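Local coordinates for p-nitrophenyl phosphatase (Pho2) (Archaeoglobus fulgidus, PDB 3QGM), which is probably a metal-dependent phosphatase of the haloacid dehalogenase superfamily, holding a calcium ion in this crystal, at residues P89-F94 with A108-V113; A79-I84 with E103-A108. One frame throughout, in Å; residues are numbered along the deposited sequence.

Contact 1. Residues P89-F94 with A108-V113; sequences PNAKVF and AGLEIV
Asn90 and Gly109 touch at the start of a parallel strand pair that closes a beta-alpha-beta unit: strand 92-95 leads through helix 99-107 into the short edge strand 111-112, which lies beside it. At the helix end, Ala108 O reaches Asn90 N through one bridging water. Gly109, with positive phi, is the C-prime residue of a Schellman motif, and its O takes a nearly straight bond from Asn90 ND2 (3.1 Å, 175° at the hydrogen). That oxygen lies in the plane of the Asn90 amide, although ND2 itself is tilted from the carbonyl plane of Gly109. Leu110 follows, tucking CD2 against Ala91 N at 3.5 Å and sending CD1 to Val93 CG1, the two side chains crossing at about a right angle. Glu111 is gripped through both ends of its backbone: its N donates to Ala91 O at 2.9 Å, and its O accepts from Val93 N at 2.8 Å. Its side chain, with CG anti to the backbone N (chi1 -180°) and extended beyond, runs alongside Lys92 on one face of the sheet; OE1 stays 4.1 Å from Lys92 NZ, too far for a salt bridge, but the opposite charges probably still attract. On the other face Ile112 presses CD1 to within 3.3 Å of Val93 CG2, a tight carbon contact, with Leu105 of the helix packed on both side chains. Val113 N continues the pairing by donating to Val93 O at 2.8 Å, while Val113 CG2 packs on Lys92 CB. Last, Val113 O lies in the plane of the Phe94 ring, at its edge, 3.7 Å from CD1.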
ATOM      1  N   PRO A  89     -28.358   9.058  -6.251  1.00 32.77           N
ATOM      2  CA  PRO A  89     -29.181   8.981  -5.065  1.00 32.57           C
ATOM      3  C   PRO A  89     -29.348   7.558  -4.601  1.00 32.62           C
ATOM      4  O   PRO A  89     -29.581   6.668  -5.410  1.00 32.43           O
ATOM      5  CB  PRO A  89     -30.507   9.578  -5.520  1.00 33.80           C
ATOM      6  CG  PRO A  89     -30.074  10.593  -6.599  1.00 33.47           C
ATOM      7  CD  PRO A  89     -28.989   9.857  -7.333  1.00 32.92           C
ATOM      8  N   ASN A  90     -29.185   7.361  -3.289  1.00 32.23           N
ATOM      9  CA  ASN A  90     -29.276   6.048  -2.653  1.00 31.97           C
ATOM     10  C   ASN A  90     -28.322   5.040  -3.227  1.00 31.36           C
ATOM     11  O   ASN A  90     -28.622   3.862  -3.226  1.00 32.42           O
ATOM     12  CB  ASN A  90     -30.704   5.492  -2.722  1.00 33.00           C
ATOM     13  CG  ASN A  90     -31.742   6.543  -2.413  1.00 35.46           C
ATOM     14  OD1 ASN A  90     -32.647   6.772  -3.216  1.00 41.63           O
ATOM     15  ND2 ASN A  90     -31.616   7.208  -1.249  1.00 33.87           N
ATOM     16  N   ALA A  91     -27.166   5.471  -3.689  1.00 29.94           N
ATOM     17  CA  ALA A  91     -26.180   4.510  -4.208  1.00 30.54           C
ATOM     18  C   ALA A  91     -25.772   3.501  -3.122  1.00 29.41           C
ATOM     19  O   ALA A  91     -25.774   3.831  -1.925  1.00 29.89           O
ATOM     20  CB  ALA A  91     -24.953   5.228  -4.782  1.00 29.11           C
ATOM     21  N   LYS A  92     -25.469   2.285  -3.563  1.00 29.28           N
ATOM     22  CA  LYS A  92     -24.986   1.207  -2.702  1.00 30.31           C
ATOM     23  C   LYS A  92     -23.450   1.343  -2.636  1.00 29.09           C
ATOM     24  O   LYS A  92     -22.766   1.353  -3.663  1.00 29.89           O
ATOM     25  CB  LYS A  92     -25.350  -0.182  -3.261  1.00 31.22           C
ATOM     26  CG  LYS A  92     -26.843  -0.539  -3.359  1.00 33.82           C
ATOM     27  CD  LYS A  92     -26.942  -2.004  -3.920  1.00 37.72           C
ATOM     28  CE  LYS A  92     -28.348  -2.439  -4.199  1.00 40.67           C
ATOM     29  NZ  LYS A  92     -29.055  -1.308  -4.816  1.00 44.10           N
ATOM     30  N   VAL A  93     -22.942   1.488  -1.424  1.00 27.42           N
ATOM     31  CA  VAL A  93     -21.562   1.780  -1.158  1.00 26.64           C
ATOM     32  C   VAL A  93     -20.943   0.753  -0.197  1.00 26.83           C
ATOM     33  O   VAL A  93     -21.617   0.225   0.712  1.00 27.38           O
ATOM     34  CB  VAL A  93     -21.388   3.223  -0.575  1.00 26.99           C
ATOM     35  CG1 VAL A  93     -22.045   4.260  -1.459  1.00 27.12           C
ATOM     36  CG2 VAL A  93     -21.956   3.348   0.841  1.00 27.34           C
ATOM     37  N   PHE A  94     -19.662   0.472  -0.430  1.00 25.90           N
ATOM     38  CA  PHE A  94     -18.794  -0.270   0.485  1.00 25.13           C
ATOM     39  C   PHE A  94     -17.628   0.657   0.808  1.00 24.52           C
ATOM     40  O   PHE A  94     -17.051   1.305  -0.091  1.00 24.22           O
ATOM     41  CB  PHE A  94     -18.310  -1.568  -0.136  1.00 26.56           C
ATOM     42  CG  PHE A  94     -17.196  -2.215   0.637  1.00 27.18           C
ATOM     43  CD1 PHE A  94     -17.467  -2.986   1.739  1.00 30.92           C
ATOM     44  CD2 PHE A  94     -15.889  -1.970   0.306  1.00 25.97           C
ATOM     45  CE1 PHE A  94     -16.454  -3.554   2.469  1.00 30.47           C
ATOM     46  CE2 PHE A  94     -14.861  -2.508   1.038  1.00 29.08           C
ATOM     47  CZ  PHE A  94     -15.152  -3.310   2.139  1.00 30.10           C
ATOM     48  N   ALA A 108     -26.248  10.932   4.137  1.00 30.88           N
ATOM     49  CA  ALA A 108     -26.527  11.393   2.775  1.00 30.65           C
ATOM     50  C   ALA A 108     -27.504  10.498   2.026  1.00 31.27           C
ATOM     51  O   ALA A 108     -27.723  10.698   0.830  1.00 29.64           O
ATOM     52  CB  ALA A 108     -25.235  11.564   1.986  1.00 30.15           C
ATOM     53  N   GLY A 109     -28.107   9.516   2.706  1.00 31.51           N
ATOM     54  CA  GLY A 109     -29.109   8.643   2.038  1.00 31.58           C
ATOM     55  C   GLY A 109     -28.504   7.433   1.312  1.00 31.66           C
ATOM     56  O   GLY A 109     -29.217   6.707   0.638  1.00 30.61           O
ATOM     57  N   LEU A 110     -27.189   7.213   1.443  1.00 30.05           N
ATOM     58  CA  LEU A 110     -26.557   6.065   0.779  1.00 30.26           C
ATOM     59  C   LEU A 110     -26.825   4.755   1.531  1.00 30.63           C
ATOM     60  O   LEU A 110     -27.122   4.754   2.712  1.00 32.21           O
ATOM     61  CB  LEU A 110     -25.059   6.282   0.586  1.00 28.06           C
ATOM     62  CG  LEU A 110     -24.719   7.585  -0.175  1.00 28.58           C
ATOM     63  CD1 LEU A 110     -23.217   7.972  -0.138  1.00 27.22           C
ATOM     64  CD2 LEU A 110     -25.313   7.578  -1.623  1.00 27.72           C
ATOM     65  N   GLU A 111     -26.702   3.639   0.834  1.00 31.56           N
ATOM     66  CA  GLU A 111     -26.955   2.328   1.414  1.00 32.47           C
ATOM     67  C   GLU A 111     -25.648   1.558   1.546  1.00 31.92           C
ATOM     68  O   GLU A 111     -24.978   1.312   0.535  1.00 31.51           O
ATOM     69  CB  GLU A 111     -27.910   1.552   0.501  1.00 32.89           C
ATOM     70  CG  GLU A 111     -28.270   0.149   0.998  1.00 36.38           C
ATOM     71  CD  GLU A 111     -29.199  -0.640   0.054  1.00 39.58           C
ATOM     72  OE1 GLU A 111     -29.673  -0.089  -0.960  1.00 44.50           O
ATOM     73  OE2 GLU A 111     -29.432  -1.838   0.322  1.00 41.98           O
ATOM     74  N   ILE A 112     -25.313   1.148   2.770  1.00 31.76           N
ATOM     75  CA  ILE A 112     -24.084   0.441   3.051  1.00 30.71           C
ATOM     76  C   ILE A 112     -24.245  -1.041   2.778  1.00 32.28           C
ATOM     77  O   ILE A 112     -25.068  -1.715   3.408  1.00 32.42           O
ATOM     78  CB  ILE A 112     -23.598   0.637   4.489  1.00 32.02           C
ATOM     79  CG1 ILE A 112     -23.582   2.123   4.892  1.00 32.46           C
ATOM     80  CG2 ILE A 112     -22.165   0.036   4.682  1.00 31.21           C
ATOM     81  CD1 ILE A 112     -22.635   2.955   4.079  1.00 33.35           C
ATOM     82  N   VAL A 113     -23.469  -1.576   1.833  1.00 31.27           N
ATOM     83  CA  VAL A 113     -23.617  -2.970   1.467  1.00 32.05           C
ATOM     84  C   VAL A 113     -22.274  -3.708   1.477  1.00 32.76           C
ATOM     85  O   VAL A 113     -21.199  -3.122   1.723  1.00 31.46           O
ATOM     86  CB  VAL A 113     -24.301  -3.079   0.077  1.00 32.51           C
ATOM     87  CG1 VAL A 113     -25.709  -2.432   0.146  1.00 32.90           C
ATOM     88  CG2 VAL A 113     -23.443  -2.400  -1.013  1.00 31.41           C
TER
HETATM   89  O   HOH W   1     -28.872   9.683  -1.634  1.00 31.21           O

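Contact 2. Residues A79-I84 with E103-A108; sequences ATARFI and EELRLA
Ala81 sets its methyl into the side of helix 99-107, where CB lies 3.1 Å from Glu104 O and also touches Ala108 CB at 3.8 Å. With so small a residue at the interface, helix 76-87 can come close: the axes of the two short segments approach to 8.2 Å, their N-to-C directions 32° apart. Leu105 CD2 lies beside the same methyl at 4.1 Å, so the side-chain contacts at the centre are between aliphatic carbons, with the Glu104 carbonyl close by. Arg82, next along, works at the margin. A bend at chi2 (-66°) brings its guanidinium across the end of the neighbouring helix, one face laid over Ala108, whose CA stands 4.0 Å above the plane, over its centre. Two waters join the group to Glu104: one makes a weak bond with Arg82 NE and donates to both O and OE1 of Glu104, the other a weak bond with Arg82 NH2 and again donates to OE1. Arg82 NH2 stays 4.7 Å from Glu104 OE1, so water links these opposite charges weakly, without a direct salt bridge; Glu104 OE2 accepts a hydrogen bond from the backbone N of Arg54. A leucine in place of Arg82 would probably take the guanidinium off Ala108 and leave the waters at Glu104 OE1 without their donors on this helix. Ile84 brings CD1 to 4.4 Å from Leu105 CD2. Thr80 and Ile84 rest on Val122 of strand 120-123 and on Ile148 of strand 146-149, which places helix 76-87 on the smaller parallel sheet with helix 99-107 packed at its flank.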
ATOM      1  N   ALA A  79     -18.135  15.635   2.605  1.00 22.84           N
ATOM      2  CA  ALA A  79     -18.024  16.099   1.238  1.00 23.68           C
ATOM      3  C   ALA A  79     -18.152  14.854   0.377  1.00 24.39           C
ATOM      4  O   ALA A  79     -18.825  14.869  -0.664  1.00 26.03           O
ATOM      5  CB  ALA A  79     -16.672  16.863   0.972  1.00 23.18           C
ATOM      6  N   THR A  80     -17.533  13.760   0.830  1.00 23.43           N
ATOM      7  CA  THR A  80     -17.435  12.569   0.011  1.00 23.07           C
ATOM      8  C   THR A  80     -18.808  11.937  -0.165  1.00 23.32           C
ATOM      9  O   THR A  80     -19.179  11.534  -1.287  1.00 20.83           O
ATOM     10  CB  THR A  80     -16.458  11.541   0.634  1.00 23.09           C
ATOM     11  OG1 THR A  80     -15.125  12.076   0.590  1.00 22.28           O
ATOM     12  CG2 THR A  80     -16.551  10.199  -0.110  1.00 22.00           C
ATOM     13  N   ALA A  81     -19.553  11.872   0.951  1.00 23.64           N
ATOM     14  CA  ALA A  81     -20.911  11.295   0.994  1.00 24.30           C
ATOM     15  C   ALA A  81     -21.866  12.080   0.101  1.00 25.99           C
ATOM     16  O   ALA A  81     -22.541  11.505  -0.749  1.00 26.03           O
ATOM     17  CB  ALA A  81     -21.457  11.225   2.465  1.00 24.69           C
ATOM     18  N   ARG A  82     -21.867  13.401   0.225  1.00 27.61           N
ATOM     19  CA  ARG A  82     -22.728  14.239  -0.623  1.00 28.74           C
ATOM     20  C   ARG A  82     -22.351  14.221  -2.119  1.00 29.01           C
ATOM     21  O   ARG A  82     -23.235  14.225  -2.974  1.00 28.74           O
ATOM     22  CB  ARG A  82     -22.719  15.684  -0.117  1.00 30.71           C
ATOM     23  CG  ARG A  82     -23.220  15.812   1.289  1.00 32.69           C
ATOM     24  CD  ARG A  82     -24.675  15.473   1.510  1.00 36.30           C
ATOM     25  NE  ARG A  82     -24.902  15.251   2.951  1.00 40.05           N
ATOM     26  CZ  ARG A  82     -26.078  15.314   3.576  1.00 44.23           C
ATOM     27  NH1 ARG A  82     -27.207  15.642   2.910  1.00 43.84           N
ATOM     28  NH2 ARG A  82     -26.118  15.086   4.898  1.00 42.82           N
ATOM     29  N   PHE A  83     -21.060  14.181  -2.426  1.00 27.18           N
ATOM     30  CA  PHE A  83     -20.606  13.983  -3.795  1.00 28.07           C
ATOM     31  C   PHE A  83     -21.244  12.708  -4.414  1.00 27.99           C
ATOM     32  O   PHE A  83     -21.744  12.710  -5.517  1.00 28.27           O
ATOM     33  CB  PHE A  83     -19.054  13.931  -3.845  1.00 28.53           C
ATOM     34  CG  PHE A  83     -18.511  13.711  -5.219  1.00 29.14           C
ATOM     35  CD1 PHE A  83     -18.152  14.785  -6.018  1.00 34.47           C
ATOM     36  CD2 PHE A  83     -18.430  12.431  -5.749  1.00 29.74           C
ATOM     37  CE1 PHE A  83     -17.704  14.574  -7.351  1.00 33.39           C
ATOM     38  CE2 PHE A  83     -17.975  12.203  -7.041  1.00 30.62           C
ATOM     39  CZ  PHE A  83     -17.629  13.277  -7.853  1.00 32.27           C
ATOM     40  N   ILE A  84     -21.222  11.601  -3.698  1.00 27.17           N
ATOM     41  CA  ILE A  84     -21.782  10.385  -4.229  1.00 26.77           C
ATOM     42  C   ILE A  84     -23.305  10.467  -4.415  1.00 28.19           C
ATOM     43  O   ILE A  84     -23.853  10.032  -5.433  1.00 27.87           O
ATOM     44  CB  ILE A  84     -21.382   9.199  -3.348  1.00 25.34           C
ATOM     45  CG1 ILE A  84     -19.842   9.109  -3.337  1.00 25.34           C
ATOM     46  CG2 ILE A  84     -22.037   7.937  -3.854  1.00 23.66           C
ATOM     47  CD1 ILE A  84     -19.199   7.993  -2.469  1.00 20.11           C
ATOM     48  N   GLU A 103     -21.234   7.073   9.004  1.00 25.75           N
ATOM     49  CA  GLU A 103     -22.303   7.972   9.441  1.00 26.55           C
ATOM     50  C   GLU A 103     -22.688   8.947   8.336  1.00 26.95           C
ATOM     51  O   GLU A 103     -23.882   9.122   8.078  1.00 25.08           O
ATOM     52  CB  GLU A 103     -21.921   8.739  10.700  1.00 26.35           C
ATOM     53  CG  GLU A 103     -23.095   9.438  11.366  1.00 29.63           C
ATOM     54  CD  GLU A 103     -23.154   9.276  12.866  1.00 29.80           C
ATOM     55  OE1 GLU A 103     -22.124   9.299  13.562  1.00 33.00           O
ATOM     56  OE2 GLU A 103     -24.270   9.088  13.335  1.00 35.17           O
ATOM     57  N   GLU A 104     -21.690   9.626   7.740  1.00 26.08           N
ATOM     58  CA  GLU A 104     -21.982  10.654   6.743  1.00 25.58           C
ATOM     59  C   GLU A 104     -22.520   9.994   5.494  1.00 25.34           C
ATOM     60  O   GLU A 104     -23.407  10.504   4.827  1.00 24.95           O
ATOM     61  CB  GLU A 104     -20.741  11.502   6.416  1.00 25.88           C
ATOM     62  CG  GLU A 104     -20.279  12.409   7.572  1.00 24.56           C
ATOM     63  CD  GLU A 104     -21.266  13.580   7.871  1.00 28.95           C
ATOM     64  OE1 GLU A 104     -22.174  13.820   7.056  1.00 28.36           O
ATOM     65  OE2 GLU A 104     -21.112  14.285   8.892  1.00 28.37           O
ATOM     66  N   LEU A 105     -22.017   8.815   5.182  1.00 25.08           N
ATOM     67  CA  LEU A 105     -22.579   8.061   4.073  1.00 24.81           C
ATOM     68  C   LEU A 105     -24.072   7.775   4.280  1.00 25.12           C
ATOM     69  O   LEU A 105     -24.859   7.963   3.377  1.00 24.89           O
ATOM     70  CB  LEU A 105     -21.808   6.781   3.839  1.00 23.18           C
ATOM     71  CG  LEU A 105     -20.398   6.903   3.248  1.00 23.41           C
ATOM     72  CD1 LEU A 105     -19.777   5.566   3.398  1.00 22.83           C
ATOM     73  CD2 LEU A 105     -20.357   7.383   1.734  1.00 21.81           C
ATOM     74  N   ARG A 106     -24.444   7.286   5.462  1.00 25.78           N
ATOM     75  CA  ARG A 106     -25.852   7.027   5.788  1.00 27.59           C
ATOM     76  C   ARG A 106     -26.646   8.305   5.849  1.00 27.67           C
ATOM     77  O   ARG A 106     -27.751   8.378   5.316  1.00 27.31           O
ATOM     78  CB  ARG A 106     -26.020   6.262   7.101  1.00 27.83           C
ATOM     79  CG  ARG A 106     -25.803   4.787   6.947  1.00 32.91           C
ATOM     80  CD  ARG A 106     -26.852   3.895   7.719  1.00 35.92           C
ATOM     81  NE  ARG A 106     -26.577   2.458   7.522  1.00 33.22           N
ATOM     82  CZ  ARG A 106     -25.570   1.857   8.114  1.00 32.87           C
ATOM     83  NH1 ARG A 106     -24.785   2.564   8.896  1.00 32.37           N
ATOM     84  NH2 ARG A 106     -25.342   0.567   7.939  1.00 32.98           N
ATOM     85  N   LEU A 107     -26.058   9.335   6.428  1.00 27.71           N
ATOM     86  CA  LEU A 107     -26.754  10.628   6.506  1.00 29.18           C
ATOM     87  C   LEU A 107     -27.063  11.230   5.143  1.00 29.75           C
ATOM     88  O   LEU A 107     -28.033  11.937   4.996  1.00 29.54           O
ATOM     89  CB  LEU A 107     -25.978  11.652   7.335  1.00 27.93           C
ATOM     90  CG  LEU A 107     -25.914  11.473   8.842  1.00 28.91           C
ATOM     91  CD1 LEU A 107     -24.838  12.389   9.408  1.00 25.75           C
ATOM     92  CD2 LEU A 107     -27.266  11.788   9.523  1.00 30.48           C
ATOM     93  N   ALA A 108     -26.248  10.932   4.137  1.00 30.88           N
ATOM     94  CA  ALA A 108     -26.527  11.393   2.775  1.00 30.65           C
ATOM     95  C   ALA A 108     -27.504  10.498   2.026  1.00 31.27           C
ATOM     96  O   ALA A 108     -27.723  10.698   0.830  1.00 29.64           O
ATOM     97  CB  ALA A 108     -25.235  11.564   1.986  1.00 30.15           C
TER
HETATM   98  O   HOH W   2     -23.634  13.182   4.703  1.00 27.00           O
HETATM   99  O   HOH W   3     -24.389  15.576   7.599  1.00 32.39           O

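Overall arrangement
Contacts 1 and 2 lie about 8 Å apart, centre to centre, and share Ala108, the first residue past helix 99-107, on the turn that leads to strand 111-112. Their segments alternate along the chain: helix 76-87, strand 92-95, helix 99-107 and strand 111-112 follow in turn, contact 1 pairing the strands and contact 2 the helices. Leu110 is the join: its N probably bonds to Leu105 O (3.1 Å), and its CD1 packs against Ala81 O and Ile84 CB. Both contacts belong to the five-stranded parallel sheet and its helices, probably the cap module of this HAD-type fold, and lie away from the calcium site formed by Asp14, Asp16 and Asp212 in the other, six-stranded domain.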